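Local coordinates for clostripain-related protein (Bacteroides thetaiotaomicron, PDB 6N9J), which probably cleaves peptide bonds as a secreted cysteine protease of the clostripain (C11) family, and is caught here with an irreversible peptide inhibitor, at residues L251-Q260 / E365-D373; N285-L293 / G340-R350. All coordinates share one frame; numbering follows the deposited sequence.

Interaction 1 (L251-Q260 / E365-D373); sequences LAAATRDVLQ and EWYSAADWD
Leu259 and Trp372 meet because each sends its CG anti to its own carbonyl carbon (chi1 -67° for the leucine), which brings the leucine methyl CD1 over one face of the indole, 4.0 Å from the centroid of the six-membered ring in a CH-pi contact. The platform for this is a Schellman motif. Helix 365-369 ends with Trp372 N bonded to Tyr367 O and, weakly, Asp371 N to Ser368 O, while Asp371 takes positive phi, and this helix end leans on helix 248-259 with the two short axes 56° apart. Small residues allow the close approach: the CA atoms of Ala252 and Ala370 lie 4.5 Å apart. Trp366, its CG anti to the backbone N (chi1 176°), reaches back so that its CZ3 touches Ala252 CB at 3.7 Å, and Ala370 CB lies over one face of the same indole, toward its margin. Thr255 fits between the two tryptophans. Its CG2 packs on Ala370 CB at 3.7 Å, whereas OG1 turns back to its own helix and donates to Leu251 O, which also accepts from Thr255 N. Behind Leu251, Ala254 and Thr255 stands Tyr307 of helix 301-314. Where the contact opens to solvent, the aliphatic part of Arg256 does the touching: CG lies 3.4 Å from Asp371 CB, and the guanidinium presents its edge toward Ala369 O. Arg256 and Asp371 form no salt bridge: Arg256 NE stays 5.5 Å from Asp371 OD2.

Interaction 2 (N285-L293 / G340-R350); sequences NNYHDLMGL and GFEGVSTYILR
His288 and Thr346 form the backbone core of this contact, the hydrogen-bonded pair of a two-stranded antiparallel sheet. His288 N donates almost straight to Thr346 O (170° at the hydrogen), and Thr346 N returns a more bent bond to His288 O. Just past the strands, Leu290 N, in the first turn of the helix, donates to Val344 O at 3.0 Å. Among polar side chains, Asp289 holds CG anti to its backbone N (chi1 -173°), which places the carboxylate between Gly292 N and Glu342 N. OD1 takes Glu342 N at 2.9 Å from above the carboxylate plane and also binds Tyr279, while OD2 caps helix 290-297 by accepting from Gly292 N on its anti side. A water links OD2 to Gly340 O. Another water lies in the plane of the His288 ring, 2.8 Å from ND1, and ties it to Asn286 O, Ile348 N and Arg350 NH1. Apolar contacts gather on the face that carries His288 and Thr346. Ile348 CD1 sits over one face of the imidazole in a CH-pi contact, 3.9 Å from its centroid, and CG1 of the same residue packs on Leu293 CD1. Thr346 sets its CB 3.7 Å from Leu290 CD1, its OG1 being held by Glu167. Together the bonds mean that Asp289, buried and given several N-H and O-H donors beside a helix N terminus, would probably be stabilised as the carboxylate.

The two contacts illustrate how a late part of a chain can bind several earlier elements together. Their centres lie about 15 Å apart on the same side of the chain's centre, and both belong to the clostripain-family part of the protein. Along the chain the order is 251-260, 285-293, 340-350 and 365-373, so interaction 2 is enclosed in sequence by interaction 1. They touch directly: Trp372 CH2 packs on Leu293 CD2 at 4.0 Å, and Tyr367 CE1 on Leu349 CD1 at 3.6 Å. They also share neighbours: Tyr307 of helix 301-314 reaches Leu290 in interaction 2 as well, and Glu167 of helix 166-171 also touches Trp366 in interaction 1. The last modelled residues are thereby packed against helices 248-259 and 290-297.

Interaction 1 (L251-Q260 / E365-D373)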
loop_
_atom_site.group_PDB
_atom_site.type_symbol
_atom_site.label_atom_id
_atom_site.label_comp_id
_atom_site.label_asym_id
_atom_site.label_seq_id
_atom_site.Cartn_x
_atom_site.Cartn_y
_atom_site.Cartn_z
ATOM N N LEU A 251 8.402 4.187 -18.154
ATOM C CA LEU A 251 9.249 3.228 -17.453
ATOM C C LEU A 251 9.190 1.874 -18.165
ATOM O O LEU A 251 10.218 1.255 -18.423
ATOM C CB LEU A 251 8.827 3.098 -15.986
ATOM C CG LEU A 251 9.723 2.200 -15.116
ATOM C CD1 LEU A 251 11.187 2.656 -15.108
ATOM C CD2 LEU A 251 9.180 2.117 -13.711
ATOM N N ALA A 252 7.985 1.433 -18.509
ATOM C CA ALA A 252 7.808 0.181 -19.242
ATOM C C ALA A 252 8.532 0.229 -20.586
ATOM O O ALA A 252 9.174 -0.735 -20.978
ATOM C CB ALA A 252 6.326 -0.112 -19.444
ATOM N N ALA A 253 8.429 1.358 -21.284
ATOM C CA ALA A 253 9.119 1.540 -22.558
ATOM C C ALA A 253 10.641 1.568 -22.368
ATOM O O ALA A 253 11.379 1.036 -23.187
ATOM C CB ALA A 253 8.645 2.817 -23.246
ATOM N N ALA A 254 11.112 2.179 -21.284
ATOM C CA ALA A 254 12.547 2.201 -21.009
ATOM C C ALA A 254 13.029 0.799 -20.649
ATOM O O ALA A 254 14.156 0.435 -20.955
ATOM C CB ALA A 254 12.875 3.182 -19.894
ATOM N N THR A 255 12.166 0.014 -20.007
ATOM C CA THR A 255 12.497 -1.363 -19.644
ATOM C C THR A 255 12.696 -2.241 -20.873
ATOM O O THR A 255 13.639 -3.023 -20.942
ATOM C CB THR A 255 11.403 -1.986 -18.750
ATOM O OG1 THR A 255 11.330 -1.264 -17.518
ATOM C CG2 THR A 255 11.702 -3.463 -18.461
ATOM N N ARG A 256 11.802 -2.102 -21.844
ATOM C CA ARG A 256 11.852 -2.900 -23.055
ATOM C C ARG A 256 13.177 -2.687 -23.768
ATOM O O ARG A 256 13.810 -3.639 -24.207
ATOM C CB ARG A 256 10.683 -2.555 -23.975
ATOM C CG ARG A 256 9.325 -2.810 -23.332
ATOM C CD ARG A 256 8.154 -2.498 -24.259
ATOM N NE ARG A 256 8.550 -1.664 -25.387
ATOM C CZ ARG A 256 7.855 -0.620 -25.825
ATOM N NH1 ARG A 256 6.720 -0.278 -25.226
ATOM N NH2 ARG A 256 8.300 0.083 -26.861
ATOM N N ASP A 257 13.609 -1.434 -23.840
ATOM C CA ASP A 257 14.859 -1.090 -24.504
ATOM C C ASP A 257 16.063 -1.728 -23.823
ATOM O O ASP A 257 17.018 -2.134 -24.494
ATOM C CB ASP A 257 15.029 0.427 -24.551
ATOM C CG ASP A 257 13.973 1.101 -25.397
ATOM O OD1 ASP A 257 13.143 0.386 -26.003
ATOM O OD2 ASP A 257 13.972 2.349 -25.447
ATOM N N VAL A 258 16.022 -1.811 -22.497
ATOM C CA VAL A 258 17.112 -2.426 -21.754
ATOM C C VAL A 258 17.175 -3.919 -22.079
ATOM O O VAL A 258 18.246 -4.456 -22.358
ATOM C CB VAL A 258 16.960 -2.204 -20.233
ATOM C CG1 VAL A 258 17.822 -3.170 -19.448
ATOM C CG2 VAL A 258 17.326 -0.776 -19.878
ATOM N N LEU A 259 16.018 -4.570 -22.074
ATOM C CA LEU A 259 15.920 -5.991 -22.377
ATOM C C LEU A 259 16.406 -6.337 -23.778
ATOM O O LEU A 259 16.805 -7.472 -24.020
ATOM C CB LEU A 259 14.479 -6.481 -22.204
ATOM C CG LEU A 259 13.941 -6.467 -20.775
ATOM C CD1 LEU A 259 12.547 -7.085 -20.703
ATOM C CD2 LEU A 259 14.891 -7.181 -19.843
ATOM N N GLN A 260 16.395 -5.376 -24.701
ATOM C CA GLN A 260 16.867 -5.647 -26.065
ATOM C C GLN A 260 18.374 -5.872 -26.134
ATOM O O GLN A 260 18.915 -6.132 -27.207
ATOM C CB GLN A 260 16.494 -4.507 -27.018
ATOM C CG GLN A 260 15.081 -3.948 -26.867
ATOM C CD GLN A 260 13.972 -4.960 -27.143
ATOM O OE1 GLN A 260 13.859 -5.992 -26.477
ATOM N NE2 GLN A 260 13.139 -4.654 -28.130
ATOM N N GLU A 365 -0.272 -7.427 -16.253
ATOM C CA GLU A 365 -0.082 -6.614 -17.453
ATOM C C GLU A 365 1.364 -6.184 -17.631
ATOM O O GLU A 365 1.825 -5.986 -18.759
ATOM C CB GLU A 365 -0.987 -5.375 -17.414
ATOM N N TRP A 366 2.077 -6.057 -16.515
ATOM C CA TRP A 366 3.459 -5.585 -16.530
ATOM C C TRP A 366 4.365 -6.505 -17.352
ATOM O O TRP A 366 5.312 -6.051 -17.993
ATOM C CB TRP A 366 3.988 -5.453 -15.098
ATOM C CG TRP A 366 5.434 -5.057 -15.035
ATOM C CD1 TRP A 366 6.485 -5.853 -14.679
ATOM C CD2 TRP A 366 5.994 -3.769 -15.347
ATOM N NE1 TRP A 366 7.661 -5.143 -14.743
ATOM C CE2 TRP A 366 7.388 -3.861 -15.150
ATOM C CE3 TRP A 366 5.453 -2.550 -15.765
ATOM C CZ2 TRP A 366 8.250 -2.780 -15.363
ATOM C CZ3 TRP A 366 6.309 -1.471 -15.972
ATOM C CH2 TRP A 366 7.690 -1.594 -15.771
ATOM N N TYR A 367 4.054 -7.798 -17.325
ATOM C CA TYR A 367 4.785 -8.819 -18.072
ATOM C C TYR A 367 4.842 -8.541 -19.574
ATOM O O TYR A 367 5.907 -8.590 -20.190
ATOM C CB TYR A 367 4.135 -10.175 -17.805
ATOM C CG TYR A 367 4.707 -11.342 -18.563
ATOM C CD1 TYR A 367 5.935 -11.890 -18.215
ATOM C CD2 TYR A 367 3.992 -11.934 -19.594
ATOM C CE1 TYR A 367 6.453 -12.978 -18.899
ATOM C CE2 TYR A 367 4.497 -13.024 -20.278
ATOM C CZ TYR A 367 5.726 -13.539 -19.925
ATOM O OH TYR A 367 6.228 -14.618 -20.601
ATOM N N SER A 368 3.692 -8.254 -20.164
ATOM C CA SER A 368 3.633 -7.908 -21.576
ATOM C C SER A 368 3.969 -6.430 -21.840
ATOM O O SER A 368 4.490 -6.090 -22.901
ATOM C CB SER A 368 2.251 -8.244 -22.132
ATOM O OG SER A 368 1.236 -7.642 -21.346
ATOM N N ALA A 369 3.688 -5.552 -20.878
ATOM C CA ALA A 369 3.921 -4.120 -21.068
ATOM C C ALA A 369 5.411 -3.769 -21.126
ATOM O O ALA A 369 5.834 -2.932 -21.929
ATOM C CB ALA A 369 3.237 -3.319 -19.960
ATOM N N ALA A 370 6.195 -4.411 -20.266
ATOM C CA ALA A 370 7.635 -4.192 -20.199
ATOM C C ALA A 370 8.389 -5.181 -21.088
ATOM O O ALA A 370 9.623 -5.237 -21.064
ATOM C CB ALA A 370 8.117 -4.296 -18.760
ATOM N N ASP A 371 7.621 -5.952 -21.862
ATOM C CA ASP A 371 8.131 -6.890 -22.865
ATOM C C ASP A 371 9.038 -7.965 -22.282
ATOM O O ASP A 371 10.141 -8.198 -22.777
ATOM C CB ASP A 371 8.873 -6.141 -23.971
ATOM C CG ASP A 371 9.024 -6.965 -25.229
ATOM O OD1 ASP A 371 8.052 -7.650 -25.611
ATOM O OD2 ASP A 371 10.120 -6.937 -25.827
ATOM N N TRP A 372 8.568 -8.634 -21.241
ATOM C CA TRP A 372 9.327 -9.739 -20.684
ATOM C C TRP A 372 9.149 -10.997 -21.534
ATOM O O TRP A 372 8.479 -11.944 -21.136
ATOM C CB TRP A 372 8.927 -9.983 -19.229
ATOM C CG TRP A 372 9.470 -8.920 -18.330
ATOM C CD1 TRP A 372 8.836 -7.777 -17.934
ATOM C CD2 TRP A 372 10.777 -8.877 -17.743
ATOM N NE1 TRP A 372 9.661 -7.035 -17.128
ATOM C CE2 TRP A 372 10.859 -7.686 -16.998
ATOM C CE3 TRP A 372 11.885 -9.730 -17.776
ATOM C CZ2 TRP A 372 12.002 -7.327 -16.289
ATOM C CZ3 TRP A 372 13.015 -9.375 -17.070
ATOM C CH2 TRP A 372 13.067 -8.185 -16.336
ATOM N N ASP A 373 9.752 -10.984 -22.720
ATOM C CA ASP A 373 9.847 -12.177 -23.557
ATOM C C ASP A 373 11.292 -12.687 -23.572
ATOM O O ASP A 373 12.217 -11.940 -23.898
ATOM C CB ASP A 373 9.363 -11.895 -24.985
ATOM C CG ASP A 373 10.272 -10.932 -25.737
ATOM O OD1 ASP A 373 10.598 -9.862 -25.185
ATOM O OD2 ASP A 373 10.676 -11.252 -26.875
#

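Interaction 2 (N285-L293 / G340-R350)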
loop_
_atom_site.group_PDB
_atom_site.type_symbol
_atom_site.label_atom_id
_atom_site.label_comp_id
_atom_site.label_asym_id
_atom_site.label_seq_id
_atom_site.Cartn_x
_atom_site.Cartn_y
_atom_site.Cartn_z
ATOM N N ASN A 285 11.099 -15.352 -0.901
ATOM C CA ASN A 285 11.987 -14.598 -1.798
ATOM C C ASN A 285 11.259 -14.241 -3.094
ATOM O O ASN A 285 11.805 -14.347 -4.193
ATOM C CB ASN A 285 13.277 -15.381 -2.087
ATOM C CG ASN A 285 14.260 -15.340 -0.925
ATOM O OD1 ASN A 285 13.933 -15.716 0.204
ATOM N ND2 ASN A 285 15.468 -14.870 -1.195
ATOM N N ASN A 286 10.007 -13.828 -2.941
ATOM C CA ASN A 286 9.168 -13.405 -4.051
ATOM C C ASN A 286 9.467 -11.981 -4.507
ATOM O O ASN A 286 9.137 -11.616 -5.640
ATOM C CB ASN A 286 7.690 -13.500 -3.661
ATOM C CG ASN A 286 7.179 -14.929 -3.648
ATOM O OD1 ASN A 286 7.670 -15.767 -4.383
ATOM N ND2 ASN A 286 6.173 -15.201 -2.822
ATOM N N TYR A 287 10.097 -11.193 -3.630
ATOM C CA TYR A 287 10.251 -9.751 -3.843
ATOM C C TYR A 287 11.694 -9.252 -3.872
ATOM O O TYR A 287 12.406 -9.343 -2.877
ATOM C CB TYR A 287 9.501 -8.977 -2.750
ATOM C CG TYR A 287 8.033 -9.281 -2.675
ATOM C CD1 TYR A 287 7.135 -8.635 -3.508
ATOM C CD2 TYR A 287 7.543 -10.222 -1.781
ATOM C CE1 TYR A 287 5.787 -8.910 -3.446
ATOM C CE2 TYR A 287 6.203 -10.506 -1.716
ATOM C CZ TYR A 287 5.329 -9.842 -2.548
ATOM O OH TYR A 287 3.983 -10.104 -2.487
ATOM N N HIS A 288 12.098 -8.678 -5.002
ATOM C CA HIS A 288 13.434 -8.112 -5.158
ATOM C C HIS A 288 13.381 -6.663 -5.612
ATOM O O HIS A 288 12.420 -6.247 -6.247
ATOM C CB HIS A 288 14.250 -8.935 -6.164
ATOM C CG HIS A 288 14.589 -10.305 -5.673
ATOM N ND1 HIS A 288 13.784 -11.399 -5.904
ATOM C CD2 HIS A 288 15.627 -10.749 -4.929
ATOM C CE1 HIS A 288 14.320 -12.465 -5.334
ATOM N NE2 HIS A 288 15.444 -12.097 -4.739
ATOM N N ASP A 289 14.431 -5.905 -5.311
ATOM C CA ASP A 289 14.468 -4.515 -5.730
ATOM C C ASP A 289 14.575 -4.386 -7.256
ATOM O O ASP A 289 15.511 -4.903 -7.885
ATOM C CB ASP A 289 15.619 -3.781 -5.047
ATOM C CG ASP A 289 15.594 -2.287 -5.322
ATOM O OD1 ASP A 289 14.767 -1.552 -4.705
ATOM O OD2 ASP A 289 16.408 -1.853 -6.158
ATOM N N LEU A 290 13.609 -3.671 -7.835
ATOM C CA LEU A 290 13.517 -3.504 -9.284
ATOM C C LEU A 290 14.765 -2.869 -9.908
ATOM O O LEU A 290 15.226 -3.323 -10.957
ATOM C CB LEU A 290 12.282 -2.670 -9.643
ATOM C CG LEU A 290 12.105 -2.353 -11.130
ATOM C CD1 LEU A 290 11.828 -3.619 -11.927
ATOM C CD2 LEU A 290 11.002 -1.349 -11.336
ATOM N N MET A 291 15.310 -1.827 -9.277
ATOM C CA MET A 291 16.530 -1.209 -9.808
ATOM C C MET A 291 17.700 -2.184 -9.724
ATOM O O MET A 291 18.543 -2.232 -10.621
ATOM C CB MET A 291 16.876 0.092 -9.069
ATOM C CG MET A 291 18.192 0.753 -9.569
ATOM S SD MET A 291 18.180 1.261 -11.307
ATOM C CE MET A 291 17.362 2.847 -11.197
ATOM N N GLY A 292 17.739 -2.953 -8.635
ATOM C CA GLY A 292 18.780 -3.943 -8.417
ATOM C C GLY A 292 18.724 -4.999 -9.493
ATOM O O GLY A 292 19.756 -5.434 -10.004
ATOM N N LEU A 293 17.514 -5.380 -9.881
ATOM C CA LEU A 293 17.353 -6.319 -10.989
ATOM C C LEU A 293 17.904 -5.765 -12.312
ATOM O O LEU A 293 18.629 -6.460 -13.023
ATOM C CB LEU A 293 15.884 -6.703 -11.168
ATOM C CG LEU A 293 15.576 -7.625 -12.355
ATOM C CD1 LEU A 293 16.368 -8.904 -12.255
ATOM C CD2 LEU A 293 14.091 -7.939 -12.467
ATOM N N GLY A 340 20.657 -1.155 -0.446
ATOM C CA GLY A 340 20.293 -1.358 -1.839
ATOM C C GLY A 340 18.887 -0.891 -2.185
ATOM O O GLY A 340 18.457 -0.970 -3.333
ATOM N N PHE A 341 18.168 -0.392 -1.185
ATOM C CA PHE A 341 16.760 -0.025 -1.321
ATOM C C PHE A 341 16.519 1.094 -2.326
ATOM O O PHE A 341 17.054 2.195 -2.191
ATOM C CB PHE A 341 16.232 0.372 0.061
ATOM C CG PHE A 341 14.885 1.033 0.058
ATOM C CD1 PHE A 341 13.723 0.280 0.008
ATOM C CD2 PHE A 341 14.779 2.414 0.173
ATOM C CE1 PHE A 341 12.484 0.890 0.038
ATOM C CE2 PHE A 341 13.539 3.030 0.208
ATOM C CZ PHE A 341 12.391 2.270 0.137
ATOM N N GLU A 342 15.699 0.827 -3.334
ATOM C CA GLU A 342 15.367 1.886 -4.265
ATOM C C GLU A 342 13.869 2.141 -4.303
ATOM O O GLU A 342 13.393 2.976 -5.078
ATOM C CB GLU A 342 15.905 1.566 -5.659
ATOM C CG GLU A 342 17.445 1.523 -5.740
ATOM C CD GLU A 342 18.116 2.870 -5.445
ATOM O OE1 GLU A 342 19.341 2.868 -5.198
ATOM O OE2 GLU A 342 17.436 3.931 -5.465
ATOM N N GLY A 343 13.132 1.437 -3.449
ATOM C CA GLY A 343 11.758 1.805 -3.176
ATOM C C GLY A 343 10.668 1.010 -3.866
ATOM O O GLY A 343 9.492 1.217 -3.573
ATOM N N VAL A 344 11.037 0.121 -4.786
ATOM C CA VAL A 344 10.038 -0.640 -5.542
ATOM C C VAL A 344 10.458 -2.105 -5.709
ATOM O O VAL A 344 11.634 -2.398 -5.929
ATOM C CB VAL A 344 9.786 -0.013 -6.940
ATOM C CG1 VAL A 344 8.673 -0.761 -7.679
ATOM C CG2 VAL A 344 9.411 1.444 -6.801
ATOM N N SER A 345 9.506 -3.025 -5.588
ATOM C CA SER A 345 9.828 -4.445 -5.761
ATOM C C SER A 345 9.344 -4.965 -7.105
ATOM O O SER A 345 8.565 -4.310 -7.799
ATOM C CB SER A 345 9.221 -5.299 -4.645
ATOM O OG SER A 345 7.869 -5.612 -4.935
ATOM N N THR A 346 9.813 -6.156 -7.451
ATOM C CA THR A 346 9.443 -6.821 -8.682
ATOM C C THR A 346 9.595 -8.327 -8.495
ATOM O O THR A 346 10.322 -8.787 -7.604
ATOM C CB THR A 346 10.322 -6.359 -9.872
ATOM O OG1 THR A 346 9.854 -6.948 -11.093
ATOM C CG2 THR A 346 11.770 -6.773 -9.657
ATOM N N TYR A 347 8.909 -9.092 -9.338
ATOM C CA TYR A 347 9.123 -10.524 -9.395
ATOM C C TYR A 347 10.206 -10.856 -10.432
ATOM O O TYR A 347 10.205 -10.321 -11.548
ATOM C CB TYR A 347 7.822 -11.239 -9.729
ATOM C CG TYR A 347 7.944 -12.736 -9.727
ATOM C CD1 TYR A 347 8.246 -13.422 -8.556
ATOM C CD2 TYR A 347 7.746 -13.468 -10.885
ATOM C CE1 TYR A 347 8.362 -14.793 -8.542
ATOM C CE2 TYR A 347 7.860 -14.850 -10.883
ATOM C CZ TYR A 347 8.165 -15.506 -9.708
ATOM O OH TYR A 347 8.281 -16.879 -9.698
ATOM N N ILE A 348 11.136 -11.725 -10.054
ATOM C CA ILE A 348 12.146 -12.203 -10.997
ATOM C C ILE A 348 11.748 -13.575 -11.524
ATOM O O ILE A 348 11.816 -14.562 -10.788
ATOM C CB ILE A 348 13.529 -12.279 -10.343
ATOM C CG1 ILE A 348 14.016 -10.875 -9.961
ATOM C CG2 ILE A 348 14.512 -12.991 -11.254
ATOM C CD1 ILE A 348 15.298 -10.871 -9.141
ATOM N N LEU A 349 11.311 -13.637 -12.781
ATOM C CA LEU A 349 10.893 -14.905 -13.381
ATOM C C LEU A 349 11.995 -15.943 -13.259
ATOM O O LEU A 349 13.133 -15.704 -13.651
ATOM C CB LEU A 349 10.509 -14.719 -14.849
ATOM C CG LEU A 349 9.220 -13.923 -15.084
ATOM C CD1 LEU A 349 9.127 -13.453 -16.529
ATOM C CD2 LEU A 349 8.002 -14.756 -14.708
ATOM N N ARG A 350 11.655 -17.094 -12.698
ATOM C CA ARG A 350 12.641 -18.133 -12.484
ATOM C C ARG A 350 12.423 -19.316 -13.419
ATOM O O ARG A 350 13.166 -20.297 -13.362
ATOM C CB ARG A 350 12.610 -18.587 -11.029
ATOM C CG ARG A 350 12.985 -17.493 -10.035
ATOM C CD ARG A 350 12.447 -17.853 -8.671
ATOM N NE ARG A 350 13.027 -17.076 -7.579
ATOM C CZ ARG A 350 12.628 -15.856 -7.238
ATOM N NH1 ARG A 350 11.674 -15.249 -7.930
ATOM N NH2 ARG A 350 13.200 -15.235 -6.217
HETATM O O HOH W 1 11.633 -11.999 -7.523
HETATM O O HOH W 2 19.101 -2.094 -5.631
#